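Local coordinates for cell wall surface anchor protein (PDB 4Z1P) that probably acts as an adhesin of the antigen I/II type, displayed on the cell wall of Streptococcus agalactiae, at residues Gly276-Ala281 / Ala298-Val303. Numbering follows the deposited sequence.
Sequences GRYELA and ADDFIV
Tyr278 reaches from one sheet to Asp300 in the sheet facing it. Its OH makes a hydrogen bond to Asp300 OD2 (2.6 Å). Tyr278 OH also hydrogen-bonds Asp241 of strand 236-245. OD2 of Asp300 sits at the ring edge, near its plane, and the ring and carboxylate planes are 30° apart. Tyr278 CG is anti to the backbone N (chi1 170°), which carries the ring out toward the facing strand, where Asp300 comes from the opposite direction. Ile302 lies over one ring face. Ile302 CD1 is 3.9 Å from the Tyr278 ring centroid, offset toward the rim, in a CH-pi contact. Leu280 borders the carboxylate, with Leu280 CB 3.7 Å from Asp300 OD2 and Leu280 CD1 3.7 Å from Asp300 OD1. Tyr278 and Asp300 are both buried, with Ile302 and Leu280 against them. By contrast, Arg277 and Glu279 are partly exposed and make no contact with 298-303. There Arg277 NH1 and NH2 both meet Glu279 OE2, and Arg277 NH2 makes a salt bridge of 3.0 Å to it. Gly276 and Arg277 form a G1 beta bulge opposite Asn272, where the strand begins. Strands 277-281 and 298-303 run roughly antiparallel (150°), their axes 9.9 Å apart at closest approach, the face-to-face packing of a beta sandwich, here within the antigen I/II C-terminal region.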
loop_
_atom_site.group_PDB
_atom_site.type_symbol
_atom_site.label_atom_id
_atom_site.label_comp_id
_atom_site.label_asym_id
_atom_site.label_seq_id
_atom_site.Cartn_x
_atom_site.Cartn_y
_atom_site.Cartn_z
ATOM N N GLY A 276 -18.851 25.485 -10.474
ATOM C CA GLY A 276 -18.023 25.757 -9.277
ATOM C C GLY A 276 -16.915 24.732 -9.110
ATOM O O GLY A 276 -16.161 24.776 -8.143
ATOM N N ARG A 277 -16.784 23.816 -10.072
ATOM C CA ARG A 277 -15.733 22.786 -9.965
ATOM C C ARG A 277 -14.355 23.269 -10.364
ATOM O O ARG A 277 -14.049 23.486 -11.542
ATOM C CB ARG A 277 -16.086 21.544 -10.781
ATOM C CG ARG A 277 -15.176 20.360 -10.424
ATOM C CD ARG A 277 -15.272 19.274 -11.481
ATOM N NE ARG A 277 -14.487 18.094 -11.126
ATOM C CZ ARG A 277 -13.252 17.847 -11.539
ATOM N NH1 ARG A 277 -12.584 18.689 -12.355
ATOM N NH2 ARG A 277 -12.689 16.719 -11.148
ATOM N N TYR A 278 -13.489 23.374 -9.363
ATOM C CA TYR A 278 -12.073 23.677 -9.545
ATOM C C TYR A 278 -11.235 22.377 -9.426
ATOM O O TYR A 278 -11.566 21.530 -8.607
ATOM C CB TYR A 278 -11.691 24.604 -8.393
ATOM C CG TYR A 278 -10.226 24.859 -8.233
ATOM C CD1 TYR A 278 -9.441 23.999 -7.484
ATOM C CD2 TYR A 278 -9.599 25.932 -8.852
ATOM C CE1 TYR A 278 -8.099 24.189 -7.338
ATOM C CE2 TYR A 278 -8.227 26.141 -8.689
ATOM C CZ TYR A 278 -7.491 25.263 -7.913
ATOM O OH TYR A 278 -6.170 25.461 -7.701
ATOM N N GLU A 279 -10.202 22.202 -10.254
ATOM C CA GLU A 279 -9.259 21.102 -10.044
ATOM C C GLU A 279 -7.905 21.611 -10.319
ATOM O O GLU A 279 -7.692 22.332 -11.323
ATOM C CB GLU A 279 -9.563 19.941 -10.969
ATOM C CG GLU A 279 -8.480 18.887 -10.955
ATOM C CD GLU A 279 -8.740 17.868 -12.020
ATOM O OE1 GLU A 279 -7.891 17.766 -12.931
ATOM O OE2 GLU A 279 -9.797 17.225 -11.931
ATOM N N LEU A 280 -6.986 21.278 -9.436
ATOM C CA LEU A 280 -5.592 21.466 -9.695
ATOM C C LEU A 280 -4.912 20.087 -9.653
ATOM O O LEU A 280 -5.003 19.358 -8.623
ATOM C CB LEU A 280 -4.975 22.388 -8.674
ATOM C CG LEU A 280 -3.485 22.672 -8.967
ATOM C CD1 LEU A 280 -2.990 24.021 -8.445
ATOM C CD2 LEU A 280 -2.556 21.558 -8.484
ATOM N N ALA A 281 -4.217 19.730 -10.732
ATOM C CA ALA A 281 -3.652 18.379 -10.860
ATOM C C ALA A 281 -2.231 18.449 -11.254
ATOM O O ALA A 281 -1.858 19.197 -12.189
ATOM C CB ALA A 281 -4.439 17.531 -11.866
ATOM N N ALA A 298 2.403 19.553 -1.734
ATOM C CA ALA A 298 2.122 20.947 -2.030
ATOM C C ALA A 298 0.904 21.462 -1.306
ATOM O O ALA A 298 -0.039 20.692 -0.955
ATOM C CB ALA A 298 1.943 21.118 -3.518
ATOM N N ASP A 299 0.915 22.793 -1.096
ATOM C CA ASP A 299 -0.268 23.507 -0.678
ATOM C C ASP A 299 -0.791 24.336 -1.872
ATOM O O ASP A 299 0.009 24.779 -2.729
ATOM C CB ASP A 299 0.068 24.427 0.486
ATOM C CG ASP A 299 0.394 23.693 1.772
ATOM O OD1 ASP A 299 -0.080 22.555 1.985
ATOM O OD2 ASP A 299 1.135 24.253 2.590
ATOM N N ASP A 300 -2.113 24.470 -1.959
ATOM C CA ASP A 300 -2.776 25.198 -3.025
ATOM C C ASP A 300 -3.630 26.290 -2.363
ATOM O O ASP A 300 -4.359 26.028 -1.376
ATOM C CB ASP A 300 -3.672 24.263 -3.825
ATOM C CG ASP A 300 -4.284 24.921 -5.053
ATOM O OD1 ASP A 300 -3.809 25.995 -5.475
ATOM O OD2 ASP A 300 -5.258 24.338 -5.597
ATOM N N PHE A 301 -3.526 27.502 -2.888
ATOM C CA PHE A 301 -4.180 28.666 -2.332
ATOM C C PHE A 301 -5.112 29.151 -3.440
ATOM O O PHE A 301 -4.636 29.462 -4.518
ATOM C CB PHE A 301 -3.154 29.711 -2.042
ATOM C CG PHE A 301 -2.247 29.370 -0.914
ATOM C CD1 PHE A 301 -2.617 29.653 0.384
ATOM C CD2 PHE A 301 -1.065 28.662 -1.139
ATOM C CE1 PHE A 301 -1.771 29.319 1.474
ATOM C CE2 PHE A 301 -0.206 28.366 -0.079
ATOM C CZ PHE A 301 -0.564 28.676 1.237
ATOM N N ILE A 302 -6.411 29.131 -3.174
ATOM C CA ILE A 302 -7.436 29.550 -4.109
ATOM C C ILE A 302 -8.027 30.896 -3.686
ATOM O O ILE A 302 -8.614 31.017 -2.634
ATOM C CB ILE A 302 -8.553 28.522 -4.188
ATOM C CG1 ILE A 302 -8.036 27.213 -4.666
ATOM C CG2 ILE A 302 -9.631 28.973 -5.139
ATOM C CD1 ILE A 302 -8.968 26.068 -4.296
ATOM N N VAL A 303 -7.856 31.924 -4.502
ATOM C CA VAL A 303 -8.338 33.213 -4.041
ATOM C C VAL A 303 -9.630 33.526 -4.781
ATOM O O VAL A 303 -9.780 33.259 -5.972
ATOM C CB VAL A 303 -7.220 34.307 -3.933
ATOM C CG1 VAL A 303 -5.835 33.837 -4.358
ATOM C CG2 VAL A 303 -7.647 35.670 -4.388
#